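Local coordinates for protein salicylate 5-hydroxylase, large oxygenase component (Ralstonia sp., PDB 7C8Z) that catalyses, as the oxygenase component of a multicomponent enzyme, the NADH- and O2-dependent 5-hydroxylation of salicylate to gentisate with a mononuclear iron and a [2Fe-2S] cluster, at residues A[65-70]-A[270-275]; A[210-215]-A[339-344]; A[236-241]-A[321-326]. One frame throughout, in Å; residues are numbered along the deposited sequence.

Overall arrangement
The three contacts gather on the seven-stranded antiparallel sheet of the catalytic domain, which supplies strands 274-278, 321-326 and 338-346. Contact 1 joins the loops that lead into strand 274-278 and into strand 69-73, an outer strand of the Rieske sheet; contact 2 sets the end of helix 196-211 against the catalytic sheet, and contact 3 the end of helix 232-238. Centres of contacts 1 and 2 lie about 16 Å apart, and contact 3 is about 13 Å from each. Along the chain contact 1 crosses both others, whereas contact 3 is nested inside contact 2. Direct bridges join them, from Tyr70 to Thr341 and from Arg272 to Lys239, so the Rieske junction is linked to the sheet beside the mononuclear iron.

Contact 1: A[65-70]-A[270-275]; sequences ANHWCY and KFRHAA
His67 and Arg272 meet where the Rieske domain adjoins the helix-grip catalytic domain of this ring-hydroxylating oxygenase. Their CA atoms, the nearest across the contact, are 10.6 Å apart, and the Arg272 chain, extended from CG to NE, covers most of the gap. The direct approach is loose: His67 NE2 lies 4.2 Å from Arg272 NH1, with the imidazole and guanidinium planes inclined by 61°, which excludes a parallel stack. What joins the two groups is a shared polar partner, because the hydroxyl of Tyr435 on helix 427-440 is hydrogen-bonded to both His67 NE2 and Arg272 NH1. Arg272 is held at its other nitrogens as well, by a salt bridge from NE to Asp268 and a hydrogen bond from NH2 to the carbonyl of Phe199, and these bonds fix the guanidinium's rotation. Lys270 CD lies 4.1 Å above one guanidinium face, offset toward the rim; Arg272 CG in turn lies above a face of the His273 ring, near its rim. On the Rieske side the imidazole is steadied locally, as His67 ND1 donates to Ala65 O at 2.8 Å, in the carbonyl plane, with an N-H...O angle of 154°.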
loop_
_atom_site.group_PDB
_atom_site.type_symbol
_atom_site.label_atom_id
_atom_site.label_comp_id
_atom_site.label_asym_id
_atom_site.label_seq_id
_atom_site.Cartn_x
_atom_site.Cartn_y
_atom_site.Cartn_z
ATOM N N ALA A 65 -19.871 21.726 12.125
ATOM C CA ALA A 65 -20.616 22.692 12.918
ATOM C C ALA A 65 -20.325 24.100 12.422
ATOM O O ALA A 65 -19.189 24.411 12.054
ATOM C CB ALA A 65 -20.268 22.574 14.405
ATOM N N ASN A 66 -21.364 24.936 12.407
ATOM C CA ASN A 66 -21.260 26.374 12.158
ATOM C C ASN A 66 -20.727 26.701 10.769
ATOM O O ASN A 66 -20.268 27.823 10.530
ATOM C CB ASN A 66 -20.390 27.061 13.218
ATOM C CG ASN A 66 -21.022 27.040 14.595
ATOM O OD1 ASN A 66 -20.490 26.432 15.523
ATOM N ND2 ASN A 66 -22.168 27.707 14.736
ATOM N N HIS A 67 -20.787 25.759 9.830
ATOM C CA HIS A 67 -20.247 26.014 8.504
ATOM C C HIS A 67 -21.083 25.304 7.456
ATOM O O HIS A 67 -21.538 24.179 7.672
ATOM C CB HIS A 67 -18.790 25.552 8.394
ATOM C CG HIS A 67 -17.842 26.365 9.212
ATOM N ND1 HIS A 67 -17.538 26.058 10.521
ATOM C CD2 HIS A 67 -17.140 27.484 8.914
ATOM C CE1 HIS A 67 -16.687 26.951 10.992
ATOM N NE2 HIS A 67 -16.427 27.825 10.037
ATOM N N TRP A 68 -21.269 25.969 6.321
ATOM C CA TRP A 68 -21.807 25.333 5.131
ATOM C C TRP A 68 -20.646 24.728 4.362
ATOM O O TRP A 68 -19.647 25.407 4.104
ATOM C CB TRP A 68 -22.552 26.332 4.247
ATOM C CG TRP A 68 -23.772 26.928 4.859
ATOM C CD1 TRP A 68 -23.871 28.146 5.457
ATOM C CD2 TRP A 68 -25.081 26.347 4.910
ATOM N NE1 TRP A 68 -25.158 28.358 5.887
ATOM C CE2 TRP A 68 -25.920 27.268 5.562
ATOM C CE3 TRP A 68 -25.623 25.135 4.471
ATOM C CZ2 TRP A 68 -27.271 27.019 5.786
ATOM C CZ3 TRP A 68 -26.963 24.889 4.692
ATOM C CH2 TRP A 68 -27.773 25.826 5.346
ATOM N N CYS A 69 -20.777 23.463 3.994
ATOM C CA CYS A 69 -19.747 22.779 3.234
ATOM C C CYS A 69 -20.326 22.359 1.893
ATOM O O CYS A 69 -21.508 22.009 1.794
ATOM C CB CYS A 69 -19.209 21.564 3.990
ATOM S SG CYS A 69 -18.354 21.993 5.524
ATOM N N TYR A 70 -19.493 22.424 0.864
ATOM C CA TYR A 70 -19.936 22.181 -0.501
ATOM C C TYR A 70 -20.313 20.716 -0.688
ATOM O O TYR A 70 -19.615 19.813 -0.215
ATOM C CB TYR A 70 -18.820 22.574 -1.472
ATOM C CG TYR A 70 -19.082 22.286 -2.930
ATOM C CD1 TYR A 70 -19.775 23.191 -3.721
ATOM C CD2 TYR A 70 -18.608 21.123 -3.527
ATOM C CE1 TYR A 70 -20.004 22.939 -5.057
ATOM C CE2 TYR A 70 -18.837 20.862 -4.863
ATOM C CZ TYR A 70 -19.533 21.777 -5.623
ATOM O OH TYR A 70 -19.769 21.541 -6.956
ATOM N N LYS A 270 -15.171 37.565 9.141
ATOM C CA LYS A 270 -14.424 36.707 10.048
ATOM C C LYS A 270 -13.104 36.216 9.458
ATOM O O LYS A 270 -12.448 35.366 10.069
ATOM C CB LYS A 270 -15.285 35.506 10.454
ATOM C CG LYS A 270 -16.566 35.880 11.188
ATOM C CD LYS A 270 -16.925 34.835 12.234
ATOM C CE LYS A 270 -16.262 35.133 13.575
ATOM N NZ LYS A 270 -16.422 34.010 14.544
ATOM N N PHE A 271 -12.703 36.727 8.290
ATOM C CA PHE A 271 -11.429 36.434 7.635
ATOM C C PHE A 271 -11.326 34.989 7.163
ATOM O O PHE A 271 -10.221 34.525 6.844
ATOM C CB PHE A 271 -10.225 36.738 8.535
ATOM C CG PHE A 271 -10.234 38.116 9.122
ATOM C CD1 PHE A 271 -10.572 39.213 8.348
ATOM C CD2 PHE A 271 -9.889 38.316 10.449
ATOM C CE1 PHE A 271 -10.575 40.486 8.890
ATOM C CE2 PHE A 271 -9.890 39.585 10.997
ATOM C CZ PHE A 271 -10.233 40.672 10.215
ATOM N N ARG A 272 -12.438 34.257 7.109
ATOM C CA ARG A 272 -12.397 32.853 6.724
ATOM C C ARG A 272 -12.530 32.664 5.216
ATOM O O ARG A 272 -11.784 31.882 4.618
ATOM C CB ARG A 272 -13.494 32.079 7.464
ATOM C CG ARG A 272 -14.861 32.726 7.368
ATOM C CD ARG A 272 -15.836 32.155 8.371
ATOM N NE ARG A 272 -17.188 32.639 8.112
ATOM C CZ ARG A 272 -18.232 32.376 8.887
ATOM N NH1 ARG A 272 -18.075 31.634 9.975
ATOM N NH2 ARG A 272 -19.428 32.854 8.573
ATOM N N HIS A 273 -13.482 33.349 4.592
ATOM C CA HIS A 273 -13.663 33.261 3.152
ATOM C C HIS A 273 -12.891 34.382 2.475
ATOM O O HIS A 273 -12.662 35.441 3.063
ATOM C CB HIS A 273 -15.145 33.342 2.777
ATOM C CG HIS A 273 -16.049 32.575 3.690
ATOM N ND1 HIS A 273 -15.674 31.397 4.298
ATOM C CD2 HIS A 273 -17.317 32.821 4.097
ATOM C CE1 HIS A 273 -16.672 30.949 5.038
ATOM N NE2 HIS A 273 -17.681 31.795 4.934
ATOM N N ALA A 274 -12.506 34.154 1.221
ATOM C CA ALA A 274 -11.709 35.169 0.541
ATOM C C ALA A 274 -11.979 35.138 -0.954
ATOM O O ALA A 274 -12.485 34.156 -1.499
ATOM C CB ALA A 274 -10.211 34.987 0.811
ATOM N N ALA A 275 -11.649 36.248 -1.608
ATOM C CA ALA A 275 -11.763 36.365 -3.055
ATOM C C ALA A 275 -10.545 37.113 -3.568
ATOM O O ALA A 275 -10.262 38.224 -3.112
ATOM C CB ALA A 275 -13.052 37.093 -3.458
#

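Contact 2: A[210-215]-A[339-344]; sequences RVFNGR and VSTRHI
Asn213 OD1, just beyond the residues Val211 and Phe212 that meet Val339 and Thr341, is gripped twice by Arg215. The backbone Arg215 N donates to Asn213 OD1 at 3.1 Å, which defines an Asx turn, and Arg215 NE donates to the same Asn213 OD1 at 2.7 Å with an N-H...O angle of 167°. The acceptor lies in the guanidinium plane, so the NE bond meets the amide oxygen at the guanidinium edge, while the backbone bond closes the turn. Outside the segments the guanidinium makes cation-pi contacts with Phe361 and Trp315. This turn follows the end of helix 196-211, which in the catalytic domain of the Rieske oxygenase fold leads into strand 217-227, at one side of the antiparallel sheet. Helix end and sheet are joined by apolar groups. Val211 CG1 stands anti to the backbone N (chi1 158°) and reaches Val339 CG2 at 3.8 Å, the two side chains sliding past each other in opposite directions. The same Val211 CG1 lies 3.9 Å above the Phe212 ring plane, over the ring centre. Thr341 comes to that ring differently: its methyl CG2 meets Phe212 CZ at 3.8 Å, at the edge and in plane, with the side chains crossing at about a right angle. Ile332 of strand 330-335 also touches both Val211 and Phe212. The other branch of Thr341, OG1, is hydrogen-bonded to Tyr70 OH.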
loop_
_atom_site.group_PDB
_atom_site.type_symbol
_atom_site.label_atom_id
_atom_site.label_comp_id
_atom_site.label_asym_id
_atom_site.label_seq_id
_atom_site.Cartn_x
_atom_site.Cartn_y
_atom_site.Cartn_z
ATOM N N ARG A 210 -21.514 36.099 -8.946
ATOM C CA ARG A 210 -20.887 36.479 -10.200
ATOM C C ARG A 210 -20.587 35.254 -11.051
ATOM O O ARG A 210 -20.806 35.268 -12.271
ATOM C CB ARG A 210 -19.610 37.268 -9.916
ATOM C CG ARG A 210 -18.777 37.513 -11.137
ATOM C CD ARG A 210 -17.361 37.886 -10.773
ATOM N NE ARG A 210 -16.589 38.194 -11.968
ATOM C CZ ARG A 210 -15.698 37.371 -12.509
ATOM N NH1 ARG A 210 -15.467 36.192 -11.954
ATOM N NH2 ARG A 210 -15.038 37.729 -13.602
ATOM N N VAL A 211 -20.110 34.173 -10.426
ATOM C CA VAL A 211 -19.919 32.939 -11.183
ATOM C C VAL A 211 -21.248 32.219 -11.375
ATOM O O VAL A 211 -21.620 31.859 -12.498
ATOM C CB VAL A 211 -18.880 32.045 -10.481
ATOM C CG1 VAL A 211 -19.048 30.608 -10.915
ATOM C CG2 VAL A 211 -17.472 32.515 -10.796
ATOM N N PHE A 212 -21.983 31.996 -10.286
ATOM C CA PHE A 212 -23.290 31.341 -10.335
ATOM C C PHE A 212 -24.366 32.417 -10.464
ATOM O O PHE A 212 -25.030 32.798 -9.499
ATOM C CB PHE A 212 -23.501 30.482 -9.097
ATOM C CG PHE A 212 -22.417 29.470 -8.865
ATOM C CD1 PHE A 212 -22.301 28.357 -9.684
ATOM C CD2 PHE A 212 -21.518 29.626 -7.823
ATOM C CE1 PHE A 212 -21.306 27.421 -9.469
ATOM C CE2 PHE A 212 -20.520 28.691 -7.600
ATOM C CZ PHE A 212 -20.413 27.591 -8.424
ATOM N N ASN A 213 -24.538 32.918 -11.688
ATOM C CA ASN A 213 -25.383 34.080 -11.928
ATOM C C ASN A 213 -26.816 33.719 -12.294
ATOM O O ASN A 213 -27.548 34.577 -12.799
ATOM C CB ASN A 213 -24.776 34.963 -13.023
ATOM C CG ASN A 213 -24.849 34.329 -14.409
ATOM O OD1 ASN A 213 -25.278 33.184 -14.571
ATOM N ND2 ASN A 213 -24.442 35.088 -15.421
ATOM N N GLY A 214 -27.239 32.486 -12.045
ATOM C CA GLY A 214 -28.592 32.071 -12.317
ATOM C C GLY A 214 -28.766 31.262 -13.585
ATOM O O GLY A 214 -29.807 30.616 -13.748
ATOM N N ARG A 215 -27.793 31.295 -14.491
ATOM C CA ARG A 215 -27.849 30.421 -15.653
ATOM C C ARG A 215 -27.810 28.965 -15.200
ATOM O O ARG A 215 -27.246 28.634 -14.155
ATOM C CB ARG A 215 -26.669 30.697 -16.584
ATOM C CG ARG A 215 -26.664 32.053 -17.255
ATOM C CD ARG A 215 -25.332 32.294 -17.953
ATOM N NE ARG A 215 -24.286 32.655 -17.002
ATOM C CZ ARG A 215 -23.005 32.839 -17.314
ATOM N NH1 ARG A 215 -22.594 32.686 -18.567
ATOM N NH2 ARG A 215 -22.134 33.179 -16.367
ATOM N N VAL A 339 -14.046 27.422 -15.717
ATOM C CA VAL A 339 -14.791 27.655 -14.492
ATOM C C VAL A 339 -15.104 26.305 -13.855
ATOM O O VAL A 339 -15.624 25.385 -14.515
ATOM C CB VAL A 339 -16.065 28.497 -14.723
ATOM C CG1 VAL A 339 -16.981 27.866 -15.746
ATOM C CG2 VAL A 339 -16.791 28.740 -13.409
ATOM N N SER A 340 -14.748 26.179 -12.580
ATOM C CA SER A 340 -14.820 24.896 -11.903
ATOM C C SER A 340 -15.023 25.125 -10.416
ATOM O O SER A 340 -14.766 26.210 -9.891
ATOM C CB SER A 340 -13.556 24.062 -12.139
ATOM O OG SER A 340 -12.477 24.553 -11.363
ATOM N N THR A 341 -15.516 24.096 -9.744
ATOM C CA THR A 341 -15.414 24.035 -8.294
ATOM C C THR A 341 -14.390 22.971 -7.932
ATOM O O THR A 341 -14.188 22.007 -8.671
ATOM C CB THR A 341 -16.761 23.750 -7.611
ATOM O OG1 THR A 341 -17.286 22.500 -8.062
ATOM C CG2 THR A 341 -17.768 24.854 -7.906
ATOM N N ARG A 342 -13.692 23.201 -6.828
ATOM C CA ARG A 342 -12.631 22.325 -6.346
ATOM C C ARG A 342 -12.954 21.978 -4.901
ATOM O O ARG A 342 -12.892 22.842 -4.017
ATOM C CB ARG A 342 -11.271 22.996 -6.460
ATOM C CG ARG A 342 -11.025 23.637 -7.806
ATOM C CD ARG A 342 -9.807 24.522 -7.745
ATOM N NE ARG A 342 -9.518 25.138 -9.031
ATOM C CZ ARG A 342 -8.431 25.855 -9.273
ATOM N NH1 ARG A 342 -7.538 26.042 -8.308
ATOM N NH2 ARG A 342 -8.234 26.382 -10.477
ATOM N N HIS A 343 -13.313 20.721 -4.674
ATOM C CA HIS A 343 -13.843 20.246 -3.408
ATOM C C HIS A 343 -12.725 19.592 -2.605
ATOM O O HIS A 343 -12.035 18.699 -3.116
ATOM C CB HIS A 343 -14.978 19.254 -3.679
ATOM C CG HIS A 343 -15.737 18.828 -2.460
ATOM N ND1 HIS A 343 -16.726 17.869 -2.507
ATOM C CD2 HIS A 343 -15.662 19.229 -1.170
ATOM C CE1 HIS A 343 -17.224 17.693 -1.295
ATOM N NE2 HIS A 343 -16.595 18.506 -0.466
ATOM N N ILE A 344 -12.531 20.073 -1.366
ATOM C CA ILE A 344 -11.555 19.516 -0.432
ATOM C C ILE A 344 -12.236 18.455 0.419
ATOM O O ILE A 344 -13.274 18.712 1.038
ATOM C CB ILE A 344 -10.954 20.612 0.463
ATOM C CG1 ILE A 344 -10.166 21.623 -0.360
ATOM C CG2 ILE A 344 -10.047 19.997 1.526
ATOM C CD1 ILE A 344 -9.613 22.731 0.477
#

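Contact 3: A[236-241]-A[321-326]; sequences ENIKDP and AVMTTI
With CG2 set opposite the backbone N across CA-CB, Ile238 aims this methyl at strand 321-326, while Lys239, straight as far as CE and bent at its last torsion (chi4 -51°), turns its ammonium onto Thr325. Thr325 offers both branches: at chi1 43° OG1 lies between its backbone N and carbonyl carbon, facing Lys239, and CG2 faces Ile238. Lys239 NZ donates to Thr325 OG1 at 2.8 Å and also to the carbonyl of Arg272, so two oxygens, one on strand 321-326 and one just before its sheet neighbour 274-278, hold the buried ammonium. Ile238 CB lies 3.5 Å from Thr325 CG2, and Ile238 CG2 is 3.7 Å from Met323 CB and equally far from Met323 CE, whose chain folds back at chi2 and chi3. The arrangement seats the end of helix 232-238 on the antiparallel sheet of the helix-grip catalytic domain, beside the facial triad of His243, His248 and Asp389. The side chain of Ile238 is about 5 Å from the ferric ion. Asp240, next to Lys239, forms through OD2 a salt bridge with Arg113 and a hydrogen bond with His133, both of the second subunit, consistent with the intersubunit cluster-to-iron electron route proposed for relatives.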
loop_
_atom_site.group_PDB
_atom_site.type_symbol
_atom_site.label_atom_id
_atom_site.label_comp_id
_atom_site.label_asym_id
_atom_site.label_seq_id
_atom_site.Cartn_x
_atom_site.Cartn_y
_atom_site.Cartn_z
ATOM N N GLU A 236 -4.835 27.861 2.025
ATOM C CA GLU A 236 -3.694 28.763 1.927
ATOM C C GLU A 236 -3.308 29.004 0.477
ATOM O O GLU A 236 -3.122 30.151 0.053
ATOM C CB GLU A 236 -2.499 28.184 2.683
ATOM C CG GLU A 236 -2.648 28.123 4.180
ATOM C CD GLU A 236 -1.387 27.623 4.850
ATOM O OE1 GLU A 236 -0.308 27.699 4.226
ATOM O OE2 GLU A 236 -1.472 27.147 5.999
ATOM N N ASN A 237 -3.226 27.927 -0.311
ATOM C CA ASN A 237 -2.700 28.061 -1.665
ATOM C C ASN A 237 -3.578 28.968 -2.513
ATOM O O ASN A 237 -3.070 29.689 -3.378
ATOM C CB ASN A 237 -2.557 26.682 -2.315
ATOM C CG ASN A 237 -1.801 26.735 -3.630
ATOM O OD1 ASN A 237 -0.572 26.754 -3.654
ATOM N ND2 ASN A 237 -2.535 26.759 -4.732
ATOM N N ILE A 238 -4.887 28.985 -2.252
ATOM C CA ILE A 238 -5.777 29.878 -2.978
ATOM C C ILE A 238 -6.054 31.149 -2.192
ATOM O O ILE A 238 -6.778 32.033 -2.669
ATOM C CB ILE A 238 -7.074 29.144 -3.375
ATOM C CG1 ILE A 238 -6.724 27.760 -3.911
ATOM C CG2 ILE A 238 -7.829 29.887 -4.470
ATOM C CD1 ILE A 238 -5.880 27.809 -5.174
ATOM N N LYS A 239 -5.467 31.277 -1.003
ATOM C CA LYS A 239 -5.336 32.549 -0.312
ATOM C C LYS A 239 -3.927 33.125 -0.452
ATOM O O LYS A 239 -3.573 34.066 0.265
ATOM C CB LYS A 239 -5.709 32.382 1.165
ATOM C CG LYS A 239 -7.146 31.929 1.393
ATOM C CD LYS A 239 -7.382 31.485 2.831
ATOM C CE LYS A 239 -8.812 31.000 3.045
ATOM N NZ LYS A 239 -9.850 31.965 2.566
ATOM N N ASP A 240 -3.127 32.585 -1.375
ATOM C CA ASP A 240 -1.748 33.009 -1.605
ATOM C C ASP A 240 -1.690 33.773 -2.921
ATOM O O ASP A 240 -1.683 33.157 -3.997
ATOM C CB ASP A 240 -0.826 31.786 -1.650
ATOM C CG ASP A 240 0.647 32.146 -1.610
ATOM O OD1 ASP A 240 1.007 33.300 -1.927
ATOM O OD2 ASP A 240 1.454 31.256 -1.268
ATOM N N PRO A 241 -1.613 35.097 -2.896
ATOM C CA PRO A 241 -1.784 35.872 -4.133
ATOM C C PRO A 241 -0.509 36.104 -4.931
ATOM O O PRO A 241 -0.585 36.394 -6.128
ATOM C CB PRO A 241 -2.368 37.203 -3.634
ATOM C CG PRO A 241 -2.188 37.208 -2.121
ATOM C CD PRO A 241 -1.443 35.967 -1.724
ATOM N N ALA A 321 -10.118 37.444 -13.650
ATOM C CA ALA A 321 -9.959 36.205 -12.900
ATOM C C ALA A 321 -10.395 36.421 -11.461
ATOM O O ALA A 321 -10.061 37.444 -10.854
ATOM C CB ALA A 321 -8.507 35.702 -12.938
ATOM N N VAL A 322 -11.141 35.458 -10.915
ATOM C CA VAL A 322 -11.537 35.494 -9.509
ATOM C C VAL A 322 -11.414 34.092 -8.918
ATOM O O VAL A 322 -12.050 33.145 -9.400
ATOM C CB VAL A 322 -12.969 36.031 -9.307
ATOM C CG1 VAL A 322 -13.349 35.990 -7.833
ATOM C CG2 VAL A 322 -13.100 37.447 -9.835
ATOM N N MET A 323 -10.604 33.968 -7.873
ATOM C CA MET A 323 -10.451 32.732 -7.109
ATOM C C MET A 323 -11.115 32.944 -5.755
ATOM O O MET A 323 -10.648 33.766 -4.960
ATOM C CB MET A 323 -8.977 32.368 -6.953
ATOM C CG MET A 323 -8.294 32.038 -8.265
ATOM S SD MET A 323 -9.117 30.691 -9.134
ATOM C CE MET A 323 -8.788 29.336 -8.010
ATOM N N THR A 324 -12.202 32.222 -5.489
ATOM C CA THR A 324 -12.996 32.430 -4.284
ATOM C C THR A 324 -12.898 31.206 -3.384
ATOM O O THR A 324 -13.306 30.109 -3.773
ATOM C CB THR A 324 -14.453 32.720 -4.639
ATOM O OG1 THR A 324 -14.516 33.914 -5.423
ATOM C CG2 THR A 324 -15.296 32.896 -3.377
ATOM N N THR A 325 -12.338 31.389 -2.195
ATOM C CA THR A 325 -12.253 30.327 -1.202
ATOM C C THR A 325 -13.425 30.443 -0.234
ATOM O O THR A 325 -13.559 31.460 0.460
ATOM C CB THR A 325 -10.927 30.387 -0.444
ATOM O OG1 THR A 325 -10.622 31.746 -0.101
ATOM C CG2 THR A 325 -9.808 29.813 -1.297
ATOM N N ILE A 326 -14.273 29.414 -0.205
ATOM C CA ILE A 326 -15.347 29.301 0.775
ATOM C C ILE A 326 -14.912 28.267 1.807
ATOM O O ILE A 326 -14.822 27.064 1.514
ATOM C CB ILE A 326 -16.687 28.931 0.125
ATOM C CG1 ILE A 326 -17.153 30.065 -0.790
ATOM C CG2 ILE A 326 -17.738 28.658 1.194
ATOM C CD1 ILE A 326 -18.479 29.803 -1.459
#